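Local coordinates for uncharacterized protein (Bacteroides ovatus, PDB 4FS7) that is of unknown function but, as an extracellular leucine-rich repeat protein of the BspA type, probably binds other proteins, at residues 174-177 with 178-182; 197-201 with 202-206; 220-224 with 225-229; 265-268 with 269-273. All coordinates share one frame; numbering follows the deposited sequence.

In the fold
The four contacts are equivalent strand-to-turn corners of a leucine-rich repeat solenoid that contains no helix. Their strands, 175-176, 198-199, 221-222 and 266-267, belong to one parallel sheet, in chain order, with strand 243-244 between the last two. Contacts 1 and 2 touch, as do contacts 2 and 3, with centres about 5 Å apart in each case. The centre of contact 4 lies about 10 Å beyond contact 3 and about 19 Å from contact 1. Each corner turns the chain out of the sheet into the loop leading toward the next coil, so stacking them in series builds one elongated side of this part of the solenoid. The first three lie within one BspA-type repeat region.

Contact 1. Residues 174-177 with 178-182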
loop_
_atom_site.group_PDB
_atom_site.type_symbol
_atom_site.label_atom_id
_atom_site.label_comp_id
_atom_site.label_asym_id
_atom_site.label_seq_id
_atom_site.Cartn_x
_atom_site.Cartn_y
_atom_site.Cartn_z
ATOM N N GLU A 174 -2.605 -7.621 13.979
ATOM C CA GLU A 174 -2.677 -8.720 13.017
ATOM C C GLU A 174 -3.098 -8.306 11.614
ATOM O O GLU A 174 -2.909 -9.086 10.701
ATOM C CB GLU A 174 -3.528 -9.835 13.549
ATOM C CG GLU A 174 -2.880 -10.501 14.788
ATOM C CD GLU A 174 -3.527 -11.775 15.292
ATOM O OE1 GLU A 174 -4.553 -12.216 14.761
ATOM O OE2 GLU A 174 -2.983 -12.315 16.305
ATOM N N THR A 175 -3.682 -7.129 11.467
ATOM C CA THR A 175 -4.131 -6.636 10.167
ATOM C C THR A 175 -3.685 -5.181 9.977
ATOM O O THR A 175 -3.884 -4.353 10.871
ATOM C CB THR A 175 -5.666 -6.663 10.062
ATOM O OG1 THR A 175 -6.150 -7.985 10.310
ATOM C CG2 THR A 175 -6.155 -6.153 8.726
ATOM N N LEU A 176 -3.049 -4.884 8.850
ATOM C CA LEU A 176 -2.741 -3.517 8.448
ATOM C C LEU A 176 -3.804 -3.041 7.467
ATOM O O LEU A 176 -4.040 -3.680 6.436
ATOM C CB LEU A 176 -1.332 -3.337 7.859
ATOM C CG LEU A 176 -0.152 -3.794 8.709
ATOM C CD1 LEU A 176 1.179 -3.426 8.091
ATOM C CD2 LEU A 176 -0.303 -3.301 10.146
ATOM N N HIS A 177 -4.473 -1.957 7.820
ATOM C CA HIS A 177 -5.600 -1.450 7.057
ATOM C C HIS A 177 -5.223 -0.829 5.723
ATOM O O HIS A 177 -4.066 -0.488 5.466
ATOM C CB HIS A 177 -6.417 -0.470 7.917
ATOM C CG HIS A 177 -7.295 -1.156 8.918
ATOM N ND1 HIS A 177 -8.517 -0.640 9.293
ATOM C CD2 HIS A 177 -7.103 -2.267 9.678
ATOM C CE1 HIS A 177 -9.059 -1.434 10.214
ATOM N NE2 HIS A 177 -8.224 -2.427 10.470
ATOM N N ASN A 178 -6.238 -0.697 4.893
ATOM C CA ASN A 178 -6.056 -0.186 3.542
ATOM C C ASN A 178 -5.290 1.161 3.532
ATOM O O ASN A 178 -5.605 2.090 4.274
ATOM C CB ASN A 178 -7.455 -0.105 2.898
ATOM C CG ASN A 178 -7.462 0.504 1.515
ATOM O OD1 ASN A 178 -6.839 1.519 1.268
ATOM N ND2 ASN A 178 -8.161 -0.134 0.605
ATOM N N GLY A 179 -4.248 1.231 2.704
ATOM C CA GLY A 179 -3.561 2.480 2.460
ATOM C C GLY A 179 -2.862 3.065 3.663
ATOM O O GLY A 179 -2.476 4.233 3.602
ATOM N N LEU A 180 -2.580 2.260 4.684
ATOM C CA LEU A 180 -2.046 2.790 5.942
ATOM C C LEU A 180 -0.843 3.676 5.785
ATOM O O LEU A 180 -0.748 4.743 6.432
ATOM C CB LEU A 180 -1.687 1.631 6.838
ATOM C CG LEU A 180 -1.210 1.947 8.240
ATOM C CD1 LEU A 180 -2.194 2.813 8.997
ATOM C CD2 LEU A 180 -0.984 0.627 9.007
ATOM N N PHE A 181 0.117 3.261 4.942
ATOM C CA PHE A 181 1.330 4.013 4.690
ATOM C C PHE A 181 1.458 4.455 3.217
ATOM O O PHE A 181 2.562 4.697 2.709
ATOM C CB PHE A 181 2.580 3.216 5.095
ATOM C CG PHE A 181 2.617 2.883 6.546
ATOM C CD1 PHE A 181 2.873 3.865 7.470
ATOM C CD2 PHE A 181 2.335 1.615 7.023
ATOM C CE1 PHE A 181 2.889 3.599 8.795
ATOM C CE2 PHE A 181 2.369 1.348 8.353
ATOM C CZ PHE A 181 2.635 2.344 9.244
ATOM N N SER A 182 0.336 4.568 2.522
ATOM C CA SER A 182 0.345 4.925 1.102
ATOM C C SER A 182 1.056 6.263 0.928
ATOM O O SER A 182 0.709 7.219 1.589
ATOM C CB SER A 182 -1.072 5.053 0.583
ATOM O OG SER A 182 -1.058 5.336 -0.814
#
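At the corner of a leucine-rich repeat coil, where strand 175-176 runs into a type II beta turn from His177 to Leu180, Leu176 and Leu180 pack their side chains together. The methyl CD2 of Leu180 does the touching: it lies 4.1 Å from Leu176 CB and equally far from Leu176 CD2, and the two side chains cross obliquely. Leu180 has its CG anti to the backbone N (chi1 -175°), a setting that carries the branch back toward Leu176. The turn itself is closed by Leu180 N, which donates to His177 O over 3.2 Å. That bond is bent, 141° at the hydrogen, and the donor stands 37° above the carbonyl plane. Leu180 CB comes within 3.5 Å of the same His177 O, so one oxygen meets both backbone and side chain of Leu180. Gly179 occupies the third place of the turn with a positive phi, as is common in type II turns. A type I turn from Gly179 to Ser182 overlaps it, with Ser182 N bonded to Gly179 O at 3.0 Å; the two bends together take the chain out of the sheet of the solenoid. Leu180 CG also covers one face of the Phe181 ring, 3.6 Å above its plane and offset toward the rim, while the side chain of His177 rests on Asp155 of the preceding coil and Arg200 of the following one.

Contact 2. Residues 197-201 with 202-206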
loop_
_atom_site.group_PDB
_atom_site.type_symbol
_atom_site.label_atom_id
_atom_site.label_comp_id
_atom_site.label_asym_id
_atom_site.label_seq_id
_atom_site.Cartn_x
_atom_site.Cartn_y
_atom_site.Cartn_z
ATOM N N LYS A 197 -1.008 -11.092 10.147
ATOM C CA LYS A 197 -1.756 -12.036 9.292
ATOM C C LYS A 197 -2.060 -11.498 7.904
ATOM O O LYS A 197 -1.962 -12.201 6.905
ATOM C CB LYS A 197 -3.095 -12.387 9.939
ATOM C CG LYS A 197 -2.987 -13.021 11.364
ATOM C CD LYS A 197 -2.351 -14.441 11.342
ATOM C CE LYS A 197 -2.007 -14.995 12.713
ATOM N NZ LYS A 197 -3.219 -15.379 13.482
ATOM N N ILE A 198 -2.440 -10.221 7.862
ATOM C CA ILE A 198 -3.018 -9.589 6.656
ATOM C C ILE A 198 -2.466 -8.200 6.430
ATOM O O ILE A 198 -2.454 -7.398 7.371
ATOM C CB ILE A 198 -4.584 -9.505 6.839
ATOM C CG1 ILE A 198 -5.204 -10.892 6.919
ATOM C CG2 ILE A 198 -5.218 -8.629 5.742
ATOM C CD1 ILE A 198 -6.655 -10.877 7.402
ATOM N N ILE A 199 -2.063 -7.910 5.199
ATOM C CA ILE A 199 -1.766 -6.545 4.738
ATOM C C ILE A 199 -2.821 -6.238 3.688
ATOM O O ILE A 199 -2.893 -6.917 2.650
ATOM C CB ILE A 199 -0.340 -6.404 4.174
ATOM C CG1 ILE A 199 0.688 -6.639 5.279
ATOM C CG2 ILE A 199 -0.163 -5.066 3.485
ATOM C CD1 ILE A 199 2.143 -6.725 4.807
ATOM N N ARG A 200 -3.647 -5.230 3.947
ATOM C CA ARG A 200 -4.742 -4.877 3.060
ATOM C C ARG A 200 -4.301 -4.041 1.873
ATOM O O ARG A 200 -3.140 -3.657 1.737
ATOM C CB ARG A 200 -5.863 -4.205 3.863
ATOM C CG ARG A 200 -6.563 -5.171 4.811
ATOM C CD ARG A 200 -7.842 -4.570 5.371
ATOM N NE ARG A 200 -8.596 -5.494 6.215
ATOM C CZ ARG A 200 -9.459 -5.116 7.177
ATOM N NH1 ARG A 200 -9.633 -3.818 7.444
ATOM N NH2 ARG A 200 -10.103 -6.033 7.918
ATOM N N ASP A 201 -5.266 -3.743 1.013
ATOM C CA ASP A 201 -4.992 -3.073 -0.262
ATOM C C ASP A 201 -4.242 -1.779 -0.079
ATOM O O ASP A 201 -4.541 -1.018 0.848
ATOM C CB ASP A 201 -6.307 -2.758 -1.009
ATOM C CG ASP A 201 -7.189 -3.942 -1.330
ATOM O OD1 ASP A 201 -6.788 -5.079 -1.228
ATOM O OD2 ASP A 201 -8.353 -3.697 -1.746
ATOM N N TYR A 202 -3.305 -1.448 -0.975
ATOM C CA TYR A 202 -2.610 -0.188 -1.036
ATOM C C TYR A 202 -1.773 0.120 0.192
ATOM O O TYR A 202 -1.284 1.235 0.269
ATOM C CB TYR A 202 -3.609 0.959 -1.279
ATOM C CG TYR A 202 -4.324 0.847 -2.594
ATOM C CD1 TYR A 202 -3.729 1.241 -3.787
ATOM C CD2 TYR A 202 -5.577 0.338 -2.635
ATOM C CE1 TYR A 202 -4.423 1.127 -5.004
ATOM C CE2 TYR A 202 -6.277 0.191 -3.857
ATOM C CZ TYR A 202 -5.672 0.571 -5.025
ATOM O OH TYR A 202 -6.362 0.445 -6.213
ATOM N N CYS A 203 -1.515 -0.838 1.077
ATOM C CA CYS A 203 -0.916 -0.478 2.373
ATOM C C CYS A 203 0.389 0.316 2.242
ATOM O O CYS A 203 0.590 1.292 2.970
ATOM C CB CYS A 203 -0.738 -1.739 3.206
ATOM S SG CYS A 203 -0.268 -1.449 4.890
ATOM N N PHE A 204 1.281 -0.155 1.352
ATOM C CA PHE A 204 2.581 0.458 1.153
ATOM C C PHE A 204 2.713 1.005 -0.266
ATOM O O PHE A 204 3.817 1.292 -0.714
ATOM C CB PHE A 204 3.734 -0.498 1.468
ATOM C CG PHE A 204 3.722 -1.001 2.867
ATOM C CD1 PHE A 204 4.248 -0.208 3.900
ATOM C CD2 PHE A 204 3.180 -2.223 3.186
ATOM C CE1 PHE A 204 4.247 -0.620 5.188
ATOM C CE2 PHE A 204 3.193 -2.654 4.516
ATOM C CZ PHE A 204 3.762 -1.855 5.490
ATOM N N ALA A 205 1.588 1.262 -0.947
ATOM C CA ALA A 205 1.674 1.816 -2.297
ATOM C C ALA A 205 2.395 3.140 -2.317
ATOM O O ALA A 205 2.118 3.985 -1.486
ATOM C CB ALA A 205 0.289 1.921 -2.914
ATOM N N GLU A 206 3.338 3.300 -3.250
ATOM C CA GLU A 206 4.079 4.538 -3.421
ATOM C C GLU A 206 5.086 4.781 -2.302
ATOM O O GLU A 206 5.595 5.873 -2.205
ATOM C CB GLU A 206 3.148 5.750 -3.641
ATOM C CG GLU A 206 2.276 5.632 -4.892
ATOM C CD GLU A 206 1.514 6.917 -5.245
ATOM O OE1 GLU A 206 1.478 7.894 -4.444
ATOM O OE2 GLU A 206 0.927 6.947 -6.354
#
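Apolar packing between Ile199 and the pair Cys203 and Phe204 carries this corner. Ile199 CG2 presses on Cys203 CB at 3.4 Å, tighter than ordinary carbon contact, and stands 3.9 Å from Cys203 SG. The other branch of the isoleucine reaches Phe204 from the side: Ile199 CD1 lies at the edge of the ring, near its plane, 4.2 Å from Phe204 CE2. Because Cys203 turns SG anti to its own nitrogen (chi1 -171°), the sulfur is swung over one face of the Phe204 ring, 3.7 Å above the plane and offset toward the rim.

Backbone bonds shape the bend. A type II turn from Arg200 to Cys203 is closed by a weak bond from Cys203 N to Arg200 O, 3.3 Å and 139° at the hydrogen, and an overlapping type I turn from Tyr202 is closed by Ala205 N bonded to Tyr202 O at 3.1 Å. Tyr202 adopts the positive phi (62°) that glycine often supplies in such turns. Its ring lies obliquely to Asp201, with CD2 3.6 Å from Asp201 CB. The carboxylate of Asp201 is engaged by the next coil, where OD1 accepts from the backbone N of Asp224.

Strand 198-199 runs between parallel neighbours: Cys203 and Phe204 lean on Leu176 of strand 175-176, and Ile199 meets Leu222 of strand 221-222.

Contact 3. Residues 220-224 with 225-229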
loop_
_atom_site.group_PDB
_atom_site.type_symbol
_atom_site.label_atom_id
_atom_site.label_comp_id
_atom_site.label_asym_id
_atom_site.label_seq_id
_atom_site.Cartn_x
_atom_site.Cartn_y
_atom_site.Cartn_z
ATOM N N TYR A 220 -0.195 -14.229 5.660
ATOM C CA TYR A 220 -0.671 -15.096 4.573
ATOM C C TYR A 220 -1.324 -14.375 3.419
ATOM O O TYR A 220 -1.610 -15.000 2.403
ATOM C CB TYR A 220 -1.583 -16.201 5.117
ATOM C CG TYR A 220 -2.865 -15.725 5.694
ATOM C CD1 TYR A 220 -3.921 -15.364 4.888
ATOM C CD2 TYR A 220 -3.025 -15.623 7.083
ATOM C CE1 TYR A 220 -5.130 -14.926 5.451
ATOM C CE2 TYR A 220 -4.208 -15.175 7.643
ATOM C CZ TYR A 220 -5.252 -14.818 6.812
ATOM O OH TYR A 220 -6.457 -14.393 7.322
ATOM N N TYR A 221 -1.568 -13.067 3.564
ATOM C CA TYR A 221 -2.312 -12.295 2.582
ATOM C C TYR A 221 -1.718 -10.956 2.312
ATOM O O TYR A 221 -1.467 -10.194 3.240
ATOM C CB TYR A 221 -3.769 -12.132 3.056
ATOM C CG TYR A 221 -4.659 -11.344 2.108
ATOM C CD1 TYR A 221 -4.732 -9.950 2.138
ATOM C CD2 TYR A 221 -5.379 -11.990 1.145
ATOM C CE1 TYR A 221 -5.548 -9.255 1.270
ATOM C CE2 TYR A 221 -6.165 -11.292 0.236
ATOM C CZ TYR A 221 -6.239 -9.917 0.296
ATOM O OH TYR A 221 -7.045 -9.206 -0.599
ATOM N N LEU A 222 -1.553 -10.632 1.037
ATOM C CA LEU A 222 -1.210 -9.256 0.580
ATOM C C LEU A 222 -2.278 -8.782 -0.382
ATOM O O LEU A 222 -2.541 -9.424 -1.386
ATOM C CB LEU A 222 0.122 -9.137 -0.193
ATOM C CG LEU A 222 1.385 -9.632 0.470
ATOM C CD1 LEU A 222 2.616 -9.504 -0.447
ATOM C CD2 LEU A 222 1.660 -8.977 1.791
ATOM N N GLY A 223 -2.880 -7.628 -0.087
ATOM C CA GLY A 223 -3.979 -7.089 -0.855
ATOM C C GLY A 223 -3.557 -6.390 -2.147
ATOM O O GLY A 223 -2.364 -6.259 -2.498
ATOM N N ASP A 224 -4.562 -5.933 -2.862
ATOM C CA ASP A 224 -4.371 -5.315 -4.144
ATOM C C ASP A 224 -3.445 -4.102 -4.039
ATOM O O ASP A 224 -3.618 -3.277 -3.140
ATOM C CB ASP A 224 -5.708 -4.827 -4.755
ATOM C CG ASP A 224 -6.718 -5.922 -5.066
ATOM O OD1 ASP A 224 -6.417 -7.108 -4.917
ATOM O OD2 ASP A 224 -7.833 -5.534 -5.479
ATOM N N PHE A 225 -2.440 -3.995 -4.904
ATOM C CA PHE A 225 -1.509 -2.896 -4.925
ATOM C C PHE A 225 -0.743 -2.702 -3.602
ATOM O O PHE A 225 -0.168 -1.660 -3.364
ATOM C CB PHE A 225 -2.185 -1.555 -5.310
ATOM C CG PHE A 225 -2.681 -1.496 -6.719
ATOM C CD1 PHE A 225 -1.847 -1.026 -7.746
ATOM C CD2 PHE A 225 -3.970 -1.833 -7.030
ATOM C CE1 PHE A 225 -2.305 -0.942 -9.043
ATOM C CE2 PHE A 225 -4.413 -1.747 -8.358
ATOM C CZ PHE A 225 -3.588 -1.294 -9.323
ATOM N N ALA A 226 -0.659 -3.735 -2.745
ATOM C CA ALA A 226 -0.106 -3.514 -1.400
ATOM C C ALA A 226 1.322 -3.075 -1.365
ATOM O O ALA A 226 1.721 -2.340 -0.444
ATOM C CB ALA A 226 -0.318 -4.729 -0.496
ATOM N N LEU A 227 2.103 -3.537 -2.347
ATOM C CA LEU A 227 3.518 -3.197 -2.442
ATOM C C LEU A 227 3.795 -2.525 -3.784
ATOM O O LEU A 227 4.914 -2.581 -4.277
ATOM C CB LEU A 227 4.394 -4.434 -2.202
ATOM C CG LEU A 227 4.376 -4.975 -0.774
ATOM C CD1 LEU A 227 5.066 -6.346 -0.706
ATOM C CD2 LEU A 227 5.097 -3.961 0.108
ATOM N N SER A 228 2.815 -1.853 -4.353
ATOM C CA SER A 228 3.004 -1.188 -5.642
ATOM C C SER A 228 3.890 0.019 -5.505
ATOM O O SER A 228 3.807 0.785 -4.530
ATOM C CB SER A 228 1.643 -0.788 -6.176
ATOM O OG SER A 228 1.752 0.006 -7.330
ATOM N N LYS A 229 4.746 0.245 -6.489
ATOM C CA LYS A 229 5.644 1.400 -6.491
ATOM C C LYS A 229 6.437 1.484 -5.197
ATOM O O LYS A 229 6.531 2.545 -4.567
ATOM C CB LYS A 229 4.875 2.690 -6.744
ATOM C CG LYS A 229 4.399 2.802 -8.169
ATOM C CD LYS A 229 5.534 3.163 -9.135
ATOM C CE LYS A 229 4.958 3.237 -10.481
ATOM N NZ LYS A 229 5.929 2.992 -11.533
#
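Leu222 and Leu227 both set CG beside the backbone N and anti to the carbonyl carbon (chi1 -56° and -69°), and these matching torsions bring the two side chains together slantwise, with Leu222 CD1 4.0 Å from Leu227 CD1. Ala226, just before Leu227, points CB toward the strand end, 4.4 Å from Leu222 CB and only 3.2 Å from Gly223 O. That carbonyl also closes a type II beta turn from Gly223 to Ala226 by accepting from Ala226 N at 3.1 Å; the bond is bent to 143° at the hydrogen, and the donor stands well above the carbonyl plane. The turn begins on a glycine, where a side chain would be crowded by the ring of Tyr221.

Phe225 takes the positive-phi place of the turn and heads a second, type I turn, in which Ser228 N bonds to its carbonyl oxygen at 3.1 Å. The phenyl ring has Ser228 CB in plane at its edge, and its CD2 lies 4.1 Å from Asp224 CB. From the preceding coil Tyr202 brings a nearly parallel ring against it. With an alanine here, Tyr202 would probably lose its ring neighbour, and a gap is likely to open toward Ser228 and Ser247 of the following coil.

The corner divides its chemistry: aliphatic Leu222, Ala226 and Leu227 pack inside the coil, whereas polar ends bind the next one, Asp224 OD1 accepting from Lys246 N and Ser228 OG bonding Tyr250 O.

Contact 4. Residues 265-268 with 269-273; sequences LRIG and GSLFY. With EDO (1,2-ethanediol), chain C.
Leu271, which meets Ile267 across this corner, also covers one face of the Phe272 ring: its CB lies 3.8 Å above the plane, offset toward the rim. The Phe272 ring further meets that of Phe249 in the preceding coil, the planes nearly parallel, and the Tyr273 ring stacks on Tyr294, so aromatic rings of these adjacent coils meet along the solenoid.

Across the corner the touching is done by methyls. Ile267 CG2, anti to its backbone nitrogen, fits against both branches of Leu271, 3.8 Å from Leu271 CD1 and 4.0 Å from Leu271 CD2, and the side chains cross at about a right angle. Leu271 has a chi1 of -136°, away from the staggered positions. No direct hydrogen bond joins the two sides. Instead a water is inserted, donating to Gly268 O at 2.7 Å and accepting from Leu271 N at 2.9 Å. Leu271 belongs to a type I turn from Ser270 to Tyr273.

At the strand, Ile267 N donates to O2 of a 1,2-ethanediol, probably from the crystallisation liquor, over 3.0 Å at a nearly straight 164°. The same O2 gives a weak bond to Ile267 O at 3.4 Å. The diol also bonds Ser285 OG and Ile287 N, spanning from strand 266-267, outermost in its sheet, to strand 287-288, which begins another. Small hydroxylic molecules thus satisfy backbone groups in two places: one water completes the widened corner, and the diol links backbone N-H groups of Ile267 and Ile287.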
loop_
_atom_site.group_PDB
_atom_site.type_symbol
_atom_site.label_atom_id
_atom_site.label_comp_id
_atom_site.label_asym_id
_atom_site.label_seq_id
_atom_site.Cartn_x
_atom_site.Cartn_y
_atom_site.Cartn_z
ATOM N N LEU A 265 -0.538 -21.425 -4.259
ATOM C CA LEU A 265 -0.822 -19.999 -3.981
ATOM C C LEU A 265 -1.868 -19.407 -4.916
ATOM O O LEU A 265 -1.747 -19.578 -6.131
ATOM C CB LEU A 265 0.484 -19.245 -4.065
ATOM C CG LEU A 265 0.446 -17.731 -3.858
ATOM C CD1 LEU A 265 -0.096 -17.351 -2.473
ATOM C CD2 LEU A 265 1.803 -17.154 -4.111
ATOM N N ARG A 266 -2.910 -18.765 -4.338
ATOM C CA ARG A 266 -3.895 -17.978 -5.105
ATOM C C ARG A 266 -3.339 -16.585 -5.411
ATOM O O ARG A 266 -2.824 -15.912 -4.521
ATOM C CB ARG A 266 -5.188 -17.821 -4.310
ATOM C CG ARG A 266 -6.198 -16.924 -4.973
ATOM C CD ARG A 266 -7.601 -17.063 -4.406
ATOM N NE ARG A 266 -8.530 -16.306 -5.240
ATOM C CZ ARG A 266 -9.849 -16.293 -5.108
ATOM N NH1 ARG A 266 -10.446 -16.992 -4.156
ATOM N NH2 ARG A 266 -10.574 -15.549 -5.935
ATOM N N ILE A 267 -3.455 -16.143 -6.668
ATOM C CA ILE A 267 -2.799 -14.924 -7.138
ATOM C C ILE A 267 -3.742 -14.192 -8.095
ATOM O O ILE A 267 -4.264 -14.799 -9.028
ATOM C CB ILE A 267 -1.461 -15.233 -7.881
ATOM C CG1 ILE A 267 -0.529 -16.103 -7.027
ATOM C CG2 ILE A 267 -0.744 -13.975 -8.305
ATOM C CD1 ILE A 267 0.755 -16.532 -7.745
ATOM N N GLY A 268 -3.928 -12.899 -7.883
ATOM C CA GLY A 268 -4.669 -12.079 -8.819
ATOM C C GLY A 268 -3.847 -11.692 -10.042
ATOM O O GLY A 268 -2.668 -12.021 -10.160
ATOM N N GLY A 269 -4.493 -10.989 -10.960
ATOM C CA GLY A 269 -3.862 -10.526 -12.164
ATOM C C GLY A 269 -2.891 -9.383 -11.964
ATOM O O GLY A 269 -2.869 -8.718 -10.932
ATOM N N SER A 270 -2.093 -9.143 -12.998
ATOM C CA SER A 270 -1.254 -7.946 -13.112
ATOM C C SER A 270 -0.226 -7.771 -11.996
ATOM O O SER A 270 0.173 -6.656 -11.700
ATOM C CB SER A 270 -2.135 -6.705 -13.190
ATOM O OG SER A 270 -2.995 -6.752 -14.340
ATOM N N LEU A 271 0.280 -8.867 -11.424
ATOM C CA LEU A 271 1.105 -8.756 -10.236
ATOM C C LEU A 271 2.342 -7.917 -10.437
ATOM O O LEU A 271 2.702 -7.130 -9.569
ATOM C CB LEU A 271 1.534 -10.106 -9.656
ATOM C CG LEU A 271 1.380 -10.117 -8.087
ATOM C CD1 LEU A 271 -0.116 -10.279 -7.794
ATOM C CD2 LEU A 271 2.156 -11.288 -7.501
ATOM N N PHE A 272 3.030 -8.110 -11.573
ATOM C CA PHE A 272 4.272 -7.434 -11.890
ATOM C C PHE A 272 4.141 -6.552 -13.105
ATOM O O PHE A 272 5.119 -6.250 -13.799
ATOM C CB PHE A 272 5.416 -8.433 -12.057
ATOM C CG PHE A 272 5.594 -9.315 -10.856
ATOM C CD1 PHE A 272 6.122 -8.808 -9.674
ATOM C CD2 PHE A 272 5.197 -10.617 -10.865
ATOM C CE1 PHE A 272 6.253 -9.608 -8.575
ATOM C CE2 PHE A 272 5.325 -11.441 -9.723
ATOM C CZ PHE A 272 5.830 -10.885 -8.571
ATOM N N TYR A 273 2.924 -6.057 -13.338
ATOM C CA TYR A 273 2.674 -5.177 -14.470
ATOM C C TYR A 273 3.586 -3.955 -14.389
ATOM O O TYR A 273 3.660 -3.294 -13.343
ATOM C CB TYR A 273 1.209 -4.766 -14.412
ATOM C CG TYR A 273 0.555 -4.226 -15.680
ATOM C CD1 TYR A 273 0.947 -3.054 -16.277
ATOM C CD2 TYR A 273 -0.536 -4.903 -16.245
ATOM C CE1 TYR A 273 0.322 -2.599 -17.439
ATOM C CE2 TYR A 273 -1.161 -4.417 -17.381
ATOM C CZ TYR A 273 -0.727 -3.277 -17.958
ATOM O OH TYR A 273 -1.361 -2.805 -19.089
HETATM C C1 EDO C . -2.597 -18.720 -9.592
HETATM O O1 EDO C . -2.468 -20.182 -9.806
HETATM C C2 EDO C . -4.025 -18.149 -9.797
HETATM O O2 EDO C . -4.748 -18.097 -8.540
HETATM O O HOH W 1 -0.491 -11.648 -11.746
#